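Local coordinates for Rep protein (Adeno-associated virus - 5, PDB 1M55) that probably nicks viral origin DNA at a specific site during replication, acting as the metal-dependent endonuclease domain of a rolling-circle-type Rep protein, at residues A[38-43]-A[174-180]; A[29-35]-A[50-55]; A[43-49]-A[159-164]. All blocks are in the same frame, centred on the assembly; numbering follows the deposited sequence.

Contact 1: residues A[38-43]-A[174-180]; sequences PPESDL and LAALNLE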
loop_
_atom_site.group_PDB
_atom_site.type_symbol
_atom_site.label_atom_id
_atom_site.label_comp_id
_atom_site.label_asym_id
_atom_site.label_seq_id
_atom_site.Cartn_x
_atom_site.Cartn_y
_atom_site.Cartn_z
ATOM N N PRO A 38 -13.971 10.045 5.443
ATOM C CA PRO A 38 -14.544 9.809 6.773
ATOM C C PRO A 38 -14.686 11.182 7.447
ATOM O O PRO A 38 -13.961 12.123 7.106
ATOM C CB PRO A 38 -13.462 8.972 7.463
ATOM C CG PRO A 38 -12.788 8.276 6.331
ATOM C CD PRO A 38 -12.675 9.361 5.302
ATOM N N PRO A 39 -15.583 11.310 8.434
ATOM C CA PRO A 39 -15.780 12.591 9.122
ATOM C C PRO A 39 -14.502 13.200 9.704
ATOM O O PRO A 39 -14.329 14.422 9.696
ATOM C CB PRO A 39 -16.769 12.227 10.232
ATOM C CG PRO A 39 -17.581 11.133 9.600
ATOM C CD PRO A 39 -16.507 10.286 8.954
ATOM N N GLU A 40 -13.600 12.350 10.183
ATOM C CA GLU A 40 -12.345 12.798 10.791
ATOM C C GLU A 40 -11.222 13.146 9.809
ATOM O O GLU A 40 -10.121 13.499 10.229
ATOM C CB GLU A 40 -11.850 11.743 11.781
ATOM C CG GLU A 40 -12.831 11.485 12.916
ATOM C CD GLU A 40 -12.379 10.361 13.847
ATOM O OE1 GLU A 40 -11.394 10.564 14.600
ATOM O OE2 GLU A 40 -13.011 9.279 13.823
ATOM N N SER A 41 -11.485 13.018 8.513
ATOM C CA SER A 41 -10.481 13.328 7.501
ATOM C C SER A 41 -10.585 14.787 7.080
ATOM O O SER A 41 -11.670 15.364 7.089
ATOM C CB SER A 41 -10.657 12.429 6.276
ATOM O OG SER A 41 -9.705 12.727 5.273
ATOM N N ASP A 42 -9.447 15.376 6.722
ATOM C CA ASP A 42 -9.407 16.762 6.272
ATOM C C ASP A 42 -8.808 16.841 4.866
ATOM O O ASP A 42 -8.334 17.898 4.438
ATOM C CB ASP A 42 -8.613 17.636 7.255
ATOM C CG ASP A 42 -7.148 17.218 7.384
ATOM O OD1 ASP A 42 -6.728 16.233 6.738
ATOM O OD2 ASP A 42 -6.410 17.885 8.145
ATOM N N LEU A 43 -8.804 15.708 4.170
ATOM C CA LEU A 43 -8.263 15.644 2.821
ATOM C C LEU A 43 -9.213 16.302 1.830
ATOM O O LEU A 43 -10.401 16.466 2.105
ATOM C CB LEU A 43 -8.040 14.186 2.394
ATOM C CG LEU A 43 -7.028 13.314 3.142
ATOM C CD1 LEU A 43 -7.061 11.909 2.568
ATOM C CD2 LEU A 43 -5.634 13.897 3.030
ATOM N N LEU A 174 -5.511 7.923 13.399
ATOM C CA LEU A 174 -6.000 9.257 13.076
ATOM C C LEU A 174 -5.165 9.912 11.971
ATOM O O LEU A 174 -5.709 10.551 11.072
ATOM C CB LEU A 174 -6.017 10.131 14.332
ATOM C CG LEU A 174 -6.422 11.596 14.164
ATOM C CD1 LEU A 174 -7.803 11.721 13.517
ATOM C CD2 LEU A 174 -6.397 12.264 15.531
ATOM N N ALA A 175 -3.854 9.710 12.023
ATOM C CA ALA A 175 -2.940 10.283 11.039
ATOM C C ALA A 175 -3.185 9.811 9.610
ATOM O O ALA A 175 -2.997 10.572 8.663
ATOM C CB ALA A 175 -1.491 9.987 11.437
ATOM N N ALA A 176 -3.625 8.564 9.461
ATOM C CA ALA A 176 -3.853 7.977 8.143
ATOM C C ALA A 176 -4.500 8.904 7.119
ATOM O O ALA A 176 -3.985 9.066 6.009
ATOM C CB ALA A 176 -4.649 6.676 8.273
ATOM N N LEU A 177 -5.615 9.528 7.490
ATOM C CA LEU A 177 -6.322 10.411 6.568
ATOM C C LEU A 177 -6.450 11.845 7.073
ATOM O O LEU A 177 -7.327 12.593 6.619
ATOM C CB LEU A 177 -7.711 9.844 6.265
ATOM C CG LEU A 177 -7.769 8.427 5.686
ATOM C CD1 LEU A 177 -9.216 8.020 5.488
ATOM C CD2 LEU A 177 -7.019 8.366 4.369
ATOM N N ASN A 178 -5.570 12.239 7.988
ATOM C CA ASN A 178 -5.624 13.587 8.532
ATOM C C ASN A 178 -4.266 14.279 8.474
ATOM O O ASN A 178 -3.315 13.880 9.151
ATOM C CB ASN A 178 -6.165 13.577 9.962
ATOM C CG ASN A 178 -6.515 14.967 10.456
ATOM O OD1 ASN A 178 -5.638 15.744 10.833
ATOM N ND2 ASN A 178 -7.800 15.297 10.430
ATOM N N LEU A 179 -4.199 15.309 7.637
ATOM C CA LEU A 179 -2.998 16.113 7.422
ATOM C C LEU A 179 -2.545 16.868 8.670
ATOM O O LEU A 179 -1.350 16.986 8.935
ATOM C CB LEU A 179 -3.242 17.095 6.276
ATOM C CG LEU A 179 -3.483 16.451 4.906
ATOM C CD1 LEU A 179 -4.166 17.432 3.975
ATOM C CD2 LEU A 179 -2.163 15.960 4.320
ATOM N N GLU A 180 -3.500 17.361 9.451
ATOM C CA GLU A 180 -3.174 18.098 10.667
ATOM C C GLU A 180 -2.492 17.160 11.671
ATOM O O GLU A 180 -1.484 17.516 12.288
ATOM C CB GLU A 180 -4.444 18.708 11.258
ATOM C CG GLU A 180 -4.194 19.840 12.227
ATOM C CD GLU A 180 -3.493 21.028 11.591
ATOM O OE1 GLU A 180 -3.925 21.488 10.512
ATOM O OE2 GLU A 180 -2.511 21.510 12.182
HETATM O O HOH W 1 -8.411 11.057 9.881
HETATM O O HOH W 2 -8.383 17.993 10.894
#
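The carboxylate of Asp42 and the side-chain amide of Asn178 lie stacked, their planes 19° apart, at the N-terminus of helix 179-191. Asn178 is the N-cap residue of that helix, and Asp42, from the loop joining helices 24-32 and 50-71, adds a carboxylate that accepts two backbone N-H groups there. At its edge the carboxylate takes both from the first turn: Leu179 N gives to Asp42 OD1 at 2.8 Å and Glu180 N to Asp42 OD2 at 3.2 Å. Both oxygens use their syn lone pairs, so the carboxylate straddles the helix end, where its negative charge probably interacts well with the helix dipole. CG of Asp42 sits between its own backbone N and carbonyl carbon (chi1 62°), which swings the carboxylate over to the helix. The amide edge of Asn178 is divided between two jobs: OD1 accepts from Glu181 N as the cap proper, while ND2 gives a bond to Glu40 O (2.9 Å) lying near the amide plane. The same ND2 also donates to a water that reaches Asp42 OD2 weakly.

Further back, Ser41 closes a type I beta turn that begins at Pro38. Its OG donates to Leu177 O in the carbonyl plane and accepts a weak bond from Leu43 N, and Asp42 N adds a weak bond to Leu177 O. Apolar contacts flank this polar line. Leu177 is wedged between Pro38 and Leu43 and reaches Trp164 of the sheet; Leu43 CD2 meets Leu179 CG crosswise. The loop is thus pinned to the approach of the C-terminal helix at the domain surface. At the proline end, Leu177 CD1 rests 3.7 Å from Pro38 CG.

Contact 2: residues A[29-35]-A[50-55]; sequences WVTGQIW and QPQLTV
Trp35 and Thr54 tie the chain leaving helix 24-32 to the first turns of helix 50-71, in a packing of two helices consecutive in the chain, on one flank of the Rep nuclease domain. Two hydrogen bonds cross here. Trp35 NE1 donates a hydrogen bond to Thr54 OG1 at 2.9 Å, the acceptor lying only 2° out of the indole plane. That hydroxyl in turn donates to Gln50 O, whose other face receives Thr54 N, so OG1 is engaged as both acceptor and donor. The second crossing bond runs from Trp35 N to Gln50 OE1 (2.9 Å), approaching from above the carbonyl plane; the extended Gln50 chain slides past the indole, their planes 80° apart.

Aromatic contacts come next. Leu53 lays CD2 over the Trp35 face, a CH-pi contact 3.7 Å from the centroid of the five-membered ring, and carries the packing on to Phe81 and Trp164 of the sheet. Trp164 also meets Trp35 edge-to-face. On the other side of Thr54, CG2 stands over a face of Trp29, offset toward the rim. Because CG2 is anti to the backbone N while OG1 is anti to the carbonyl carbon (chi1 -64°), this one side chain serves both tryptophans, methyl to Trp29 and hydroxyl to Trp35.

Gln33 CB and CG pass by Thr54 OG1. A CA-H...O contact from Pro51 CA to Val30 O lies where the two helices run close. Aliphatic packing follows: one turn further along helix 50-71, Val55 CG2 presses tightly on Val30 CG1, 3.4 Å away.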
loop_
_atom_site.group_PDB
_atom_site.type_symbol
_atom_site.label_atom_id
_atom_site.label_comp_id
_atom_site.label_asym_id
_atom_site.label_seq_id
_atom_site.Cartn_x
_atom_site.Cartn_y
_atom_site.Cartn_z
ATOM N N TRP A 29 -16.201 -1.881 -12.758
ATOM C CA TRP A 29 -15.964 -1.890 -11.317
ATOM C C TRP A 29 -15.281 -0.606 -10.833
ATOM O O TRP A 29 -15.831 0.119 -9.996
ATOM C CB TRP A 29 -15.123 -3.114 -10.930
ATOM C CG TRP A 29 -14.577 -3.085 -9.530
ATOM C CD1 TRP A 29 -15.245 -2.736 -8.384
ATOM C CD2 TRP A 29 -13.239 -3.409 -9.130
ATOM N NE1 TRP A 29 -14.402 -2.823 -7.302
ATOM C CE2 TRP A 29 -13.166 -3.232 -7.730
ATOM C CE3 TRP A 29 -12.094 -3.829 -9.819
ATOM C CZ2 TRP A 29 -11.992 -3.461 -7.009
ATOM C CZ3 TRP A 29 -10.926 -4.056 -9.101
ATOM C CH2 TRP A 29 -10.886 -3.871 -7.708
ATOM N N VAL A 30 -14.112 -0.301 -11.388
ATOM C CA VAL A 30 -13.364 0.883 -10.965
ATOM C C VAL A 30 -14.066 2.198 -11.257
ATOM O O VAL A 30 -13.852 3.183 -10.556
ATOM C CB VAL A 30 -11.932 0.915 -11.559
ATOM C CG1 VAL A 30 -11.208 -0.382 -11.242
ATOM C CG2 VAL A 30 -11.967 1.175 -13.061
ATOM N N THR A 31 -14.907 2.212 -12.288
ATOM C CA THR A 31 -15.645 3.414 -12.664
ATOM C C THR A 31 -16.864 3.638 -11.763
ATOM O O THR A 31 -17.236 4.781 -11.502
ATOM C CB THR A 31 -16.127 3.335 -14.143
ATOM O OG1 THR A 31 -14.992 3.260 -15.015
ATOM C CG2 THR A 31 -16.962 4.553 -14.522
ATOM N N GLY A 32 -17.461 2.554 -11.272
ATOM C CA GLY A 32 -18.654 2.671 -10.447
ATOM C C GLY A 32 -18.518 2.820 -8.942
ATOM O O GLY A 32 -19.508 3.081 -8.256
ATOM N N GLN A 33 -17.317 2.636 -8.410
ATOM C CA GLN A 33 -17.120 2.748 -6.969
ATOM C C GLN A 33 -17.006 4.198 -6.495
ATOM O O GLN A 33 -16.108 4.931 -6.912
ATOM C CB GLN A 33 -15.880 1.959 -6.546
ATOM C CG GLN A 33 -15.565 2.031 -5.060
ATOM C CD GLN A 33 -16.605 1.342 -4.216
ATOM O OE1 GLN A 33 -16.824 0.142 -4.352
ATOM N NE2 GLN A 33 -17.254 2.093 -3.340
ATOM N N ILE A 34 -17.901 4.603 -5.601
ATOM C CA ILE A 34 -17.887 5.961 -5.062
ATOM C C ILE A 34 -17.200 5.943 -3.697
ATOM O O ILE A 34 -17.511 5.102 -2.848
ATOM C CB ILE A 34 -19.325 6.519 -4.860
ATOM C CG1 ILE A 34 -20.136 6.420 -6.154
ATOM C CG2 ILE A 34 -19.266 7.968 -4.376
ATOM C CD1 ILE A 34 -19.673 7.338 -7.253
ATOM N N TRP A 35 -16.249 6.848 -3.502
ATOM C CA TRP A 35 -15.538 6.955 -2.235
ATOM C C TRP A 35 -15.964 8.230 -1.525
ATOM O O TRP A 35 -16.278 9.229 -2.173
ATOM C CB TRP A 35 -14.022 6.994 -2.458
ATOM C CG TRP A 35 -13.437 5.669 -2.808
ATOM C CD1 TRP A 35 -13.416 5.076 -4.039
ATOM C CD2 TRP A 35 -12.797 4.755 -1.910
ATOM N NE1 TRP A 35 -12.806 3.850 -3.960
ATOM C CE2 TRP A 35 -12.415 3.626 -2.665
ATOM C CE3 TRP A 35 -12.506 4.783 -0.534
ATOM C CZ2 TRP A 35 -11.758 2.530 -2.096
ATOM C CZ3 TRP A 35 -11.851 3.693 0.034
ATOM C CH2 TRP A 35 -11.484 2.583 -0.748
ATOM N N GLN A 50 -10.248 8.335 -7.556
ATOM C CA GLN A 50 -11.088 7.211 -7.153
ATOM C C GLN A 50 -10.962 5.873 -7.888
ATOM O O GLN A 50 -10.946 4.819 -7.241
ATOM C CB GLN A 50 -12.548 7.657 -7.025
ATOM C CG GLN A 50 -12.763 8.655 -5.883
ATOM C CD GLN A 50 -14.216 9.072 -5.713
ATOM O OE1 GLN A 50 -15.123 8.234 -5.735
ATOM N NE2 GLN A 50 -14.443 10.367 -5.522
ATOM N N PRO A 51 -10.855 5.880 -9.232
ATOM C CA PRO A 51 -10.730 4.593 -9.929
ATOM C C PRO A 51 -9.480 3.836 -9.477
ATOM O O PRO A 51 -9.530 2.631 -9.204
ATOM C CB PRO A 51 -10.636 5.008 -11.397
ATOM C CG PRO A 51 -11.469 6.250 -11.440
ATOM C CD PRO A 51 -11.008 6.982 -10.198
ATOM N N GLN A 52 -8.365 4.555 -9.365
ATOM C CA GLN A 52 -7.111 3.952 -8.927
ATOM C C GLN A 52 -7.201 3.529 -7.460
ATOM O O GLN A 52 -6.692 2.473 -7.080
ATOM C CB GLN A 52 -5.945 4.920 -9.139
ATOM C CG GLN A 52 -5.530 5.095 -10.601
ATOM C CD GLN A 52 -6.379 6.099 -11.372
ATOM O OE1 GLN A 52 -7.307 6.704 -10.836
ATOM N NE2 GLN A 52 -6.050 6.281 -12.642
ATOM N N LEU A 53 -7.853 4.347 -6.639
ATOM C CA LEU A 53 -8.022 4.032 -5.222
ATOM C C LEU A 53 -8.843 2.749 -5.059
ATOM O O LEU A 53 -8.573 1.932 -4.176
ATOM C CB LEU A 53 -8.703 5.192 -4.493
ATOM C CG LEU A 53 -9.063 4.988 -3.020
ATOM C CD1 LEU A 53 -7.837 4.590 -2.198
ATOM C CD2 LEU A 53 -9.691 6.266 -2.483
ATOM N N THR A 54 -9.835 2.571 -5.923
ATOM C CA THR A 54 -10.681 1.385 -5.882
ATOM C C THR A 54 -9.836 0.127 -6.093
ATOM O O THR A 54 -9.976 -0.856 -5.354
ATOM C CB THR A 54 -11.815 1.489 -6.931
ATOM O OG1 THR A 54 -12.665 2.595 -6.586
ATOM C CG2 THR A 54 -12.640 0.210 -6.979
ATOM N N VAL A 55 -8.937 0.164 -7.071
ATOM C CA VAL A 55 -8.061 -0.977 -7.329
ATOM C C VAL A 55 -7.102 -1.150 -6.150
ATOM O O VAL A 55 -6.892 -2.265 -5.664
ATOM C CB VAL A 55 -7.206 -0.777 -8.608
ATOM C CG1 VAL A 55 -6.332 -2.001 -8.851
ATOM C CG2 VAL A 55 -8.091 -0.537 -9.802
#

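Contact 3: residues A[43-49]-A[159-164]; sequences LNLTLVE and QPELQW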
loop_
_atom_site.group_PDB
_atom_site.type_symbol
_atom_site.label_atom_id
_atom_site.label_comp_id
_atom_site.label_asym_id
_atom_site.label_seq_id
_atom_site.Cartn_x
_atom_site.Cartn_y
_atom_site.Cartn_z
ATOM N N LEU A 43 -8.804 15.708 4.170
ATOM C CA LEU A 43 -8.263 15.644 2.821
ATOM C C LEU A 43 -9.213 16.302 1.830
ATOM O O LEU A 43 -10.401 16.466 2.105
ATOM C CB LEU A 43 -8.040 14.186 2.394
ATOM C CG LEU A 43 -7.028 13.314 3.142
ATOM C CD1 LEU A 43 -7.061 11.909 2.568
ATOM C CD2 LEU A 43 -5.634 13.897 3.030
ATOM N N ASN A 44 -8.671 16.713 0.691
ATOM C CA ASN A 44 -9.469 17.312 -0.363
ATOM C C ASN A 44 -9.795 16.147 -1.303
ATOM O O ASN A 44 -8.911 15.626 -1.992
ATOM C CB ASN A 44 -8.665 18.389 -1.092
ATOM C CG ASN A 44 -9.432 19.010 -2.239
ATOM O OD1 ASN A 44 -10.552 18.602 -2.549
ATOM N ND2 ASN A 44 -8.835 20.006 -2.876
ATOM N N LEU A 45 -11.051 15.716 -1.305
ATOM C CA LEU A 45 -11.474 14.588 -2.128
ATOM C C LEU A 45 -11.265 14.775 -3.626
ATOM O O LEU A 45 -11.010 13.803 -4.337
ATOM C CB LEU A 45 -12.936 14.226 -1.842
ATOM C CG LEU A 45 -13.453 12.895 -2.410
ATOM C CD1 LEU A 45 -12.684 11.724 -1.811
ATOM C CD2 LEU A 45 -14.935 12.746 -2.118
ATOM N N THR A 46 -11.326 16.012 -4.108
ATOM C CA THR A 46 -11.147 16.264 -5.536
ATOM C C THR A 46 -9.755 15.872 -6.027
ATOM O O THR A 46 -9.565 15.625 -7.217
ATOM C CB THR A 46 -11.429 17.737 -5.907
ATOM O OG1 THR A 46 -10.458 18.590 -5.288
ATOM C CG2 THR A 46 -12.816 18.144 -5.433
ATOM N N LEU A 47 -8.790 15.795 -5.109
ATOM C CA LEU A 47 -7.421 15.424 -5.468
ATOM C C LEU A 47 -7.167 13.916 -5.382
ATOM O O LEU A 47 -6.074 13.444 -5.697
ATOM C CB LEU A 47 -6.413 16.177 -4.594
ATOM C CG LEU A 47 -6.408 17.700 -4.753
ATOM C CD1 LEU A 47 -5.401 18.323 -3.793
ATOM C CD2 LEU A 47 -6.075 18.063 -6.198
ATOM N N VAL A 48 -8.169 13.170 -4.928
ATOM C CA VAL A 48 -8.060 11.718 -4.810
ATOM C C VAL A 48 -8.589 11.083 -6.098
ATOM O O VAL A 48 -9.697 11.398 -6.542
ATOM C CB VAL A 48 -8.872 11.192 -3.605
ATOM C CG1 VAL A 48 -8.812 9.670 -3.548
ATOM C CG2 VAL A 48 -8.336 11.795 -2.305
ATOM N N GLU A 49 -7.789 10.212 -6.703
ATOM C CA GLU A 49 -8.173 9.534 -7.939
ATOM C C GLU A 49 -8.920 8.253 -7.566
ATOM O O GLU A 49 -8.309 7.210 -7.326
ATOM C CB GLU A 49 -6.928 9.222 -8.773
ATOM C CG GLU A 49 -6.082 10.452 -9.116
ATOM C CD GLU A 49 -6.855 11.524 -9.870
ATOM O OE1 GLU A 49 -7.795 11.187 -10.623
ATOM O OE2 GLU A 49 -6.516 12.715 -9.710
ATOM N N GLN A 159 -1.061 15.980 -0.417
ATOM C CA GLN A 159 -1.778 15.779 -1.674
ATOM C C GLN A 159 -1.148 16.651 -2.758
ATOM O O GLN A 159 -0.648 17.739 -2.465
ATOM C CB GLN A 159 -3.257 16.127 -1.504
ATOM C CG GLN A 159 -3.977 15.244 -0.500
ATOM C CD GLN A 159 -5.458 15.532 -0.443
ATOM O OE1 GLN A 159 -5.903 16.419 0.284
ATOM N NE2 GLN A 159 -6.234 14.788 -1.214
ATOM N N PRO A 160 -1.192 16.212 -4.028
ATOM C CA PRO A 160 -1.788 14.972 -4.539
ATOM C C PRO A 160 -0.933 13.700 -4.454
ATOM O O PRO A 160 -1.408 12.624 -4.829
ATOM C CB PRO A 160 -2.101 15.330 -5.987
ATOM C CG PRO A 160 -0.933 16.182 -6.353
ATOM C CD PRO A 160 -0.777 17.084 -5.145
ATOM N N GLU A 161 0.318 13.802 -4.000
ATOM C CA GLU A 161 1.146 12.597 -3.887
ATOM C C GLU A 161 0.445 11.618 -2.947
ATOM O O GLU A 161 0.312 10.433 -3.254
ATOM C CB GLU A 161 2.547 12.902 -3.357
ATOM C CG GLU A 161 3.411 11.642 -3.293
ATOM C CD GLU A 161 4.819 11.878 -2.788
ATOM O OE1 GLU A 161 5.209 13.044 -2.573
ATOM O OE2 GLU A 161 5.542 10.880 -2.606
ATOM N N LEU A 162 0.024 12.113 -1.789
ATOM C CA LEU A 162 -0.704 11.288 -0.832
ATOM C C LEU A 162 -2.110 11.126 -1.396
ATOM O O LEU A 162 -2.779 12.117 -1.700
ATOM C CB LEU A 162 -0.784 11.978 0.536
ATOM C CG LEU A 162 -1.739 11.344 1.555
ATOM C CD1 LEU A 162 -1.285 9.932 1.879
ATOM C CD2 LEU A 162 -1.805 12.189 2.815
ATOM N N GLN A 163 -2.539 9.880 -1.566
ATOM C CA GLN A 163 -3.867 9.591 -2.088
ATOM C C GLN A 163 -4.783 9.024 -1.005
ATOM O O GLN A 163 -5.948 9.411 -0.909
ATOM C CB GLN A 163 -3.772 8.622 -3.265
ATOM C CG GLN A 163 -3.178 9.227 -4.532
ATOM C CD GLN A 163 -4.173 10.085 -5.289
ATOM O OE1 GLN A 163 -5.309 9.670 -5.526
ATOM N NE2 GLN A 163 -3.752 11.277 -5.685
ATOM N N TRP A 164 -4.244 8.140 -0.167
ATOM C CA TRP A 164 -5.021 7.516 0.905
ATOM C C TRP A 164 -4.070 6.694 1.769
ATOM O O TRP A 164 -2.925 6.461 1.387
ATOM C CB TRP A 164 -6.076 6.582 0.296
ATOM C CG TRP A 164 -7.317 6.384 1.124
ATOM C CD1 TRP A 164 -7.550 5.393 2.028
ATOM C CD2 TRP A 164 -8.517 7.162 1.060
ATOM N NE1 TRP A 164 -8.828 5.497 2.526
ATOM C CE2 TRP A 164 -9.444 6.575 1.950
ATOM C CE3 TRP A 164 -8.904 8.295 0.333
ATOM C CZ2 TRP A 164 -10.734 7.082 2.131
ATOM C CZ3 TRP A 164 -10.189 8.801 0.516
ATOM C CH2 TRP A 164 -11.088 8.192 1.408
HETATM O O HOH W 3 -4.680 13.346 -3.224
#
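Gln159 and Gln163 each use a side-chain amide to grip the backbone of loop 43-49. Gln159, extended beyond CG, pairs with Asn44 through both ends of its amide: OE1 takes Asn44 N at 2.8 Å, almost straight at 179° and on a lone pair in the carbonyl plane, while NE2 gives to Asn44 O at 2.9 Å. Leu47 N reaches that carbonyl oxygen from its opposite face. Gln163 is bent at chi2 (-78°), which folds its amide back between the segments. Its OE1 accepts Glu49 N at 2.8 Å, again nearly straight, and its NE2 is shared between Pro160 O in its own segment and Leu47 O across the contact. A water completes the polar network, accepting from Gln159 NE2 and donating to Leu162 O, with a weak bond to Leu47 O. Gln163 O, beside Val48 CG2, is buried by the contact without a hydrogen-bond partner.

Within the loop, Asn44 forms an Asx turn: OD1 takes both Thr46 N and Thr46 OG1 from the same face, at the start of the 3-10 segment 45-47.

Apolar contacts fill in around these bonds. Val48 CG1 approaches Trp164 CE3 at 4.1 Å; Leu45 CD1 comes to the edge of that indole. Leu47 CD1 rests on Gln159 CB, and Leu43 CD2 meets Leu162 CD2.

Gln163 and Trp164 both face Phe81, a classic beta bulge in strand 162-167, and a cis peptide bond precedes Pro160. Glu49, whose N is held by Gln163, is the N-cap residue of helix 50-71. The two glutamines thus supply neutral bonding partners for loop N-H and C=O groups, fixing the lead-in to that helix against the edge of the sheet without an ion pair.

How the contacts relate
Contact 1 is a surface contact, whereas contacts 2 and 3 are partly buried. The connection between helices 24-32 and 50-71 runs through all three: contact 2 joins its two ends, contact 3 sets its later part on strand 162-167, and contact 1 carries its middle to helix 179-191. Contacts 1 and 3 share Leu43 and also meet where Leu179 packs on Leu162; contacts 2 and 3 meet where Leu53 touches Val48. The chemistry shifts accordingly: a charged carboxylate at a helix start in the exposed contact 1, neutral glutamine amides on loop backbone in contact 3, and indole, hydroxyl and aliphatic packing in contact 2.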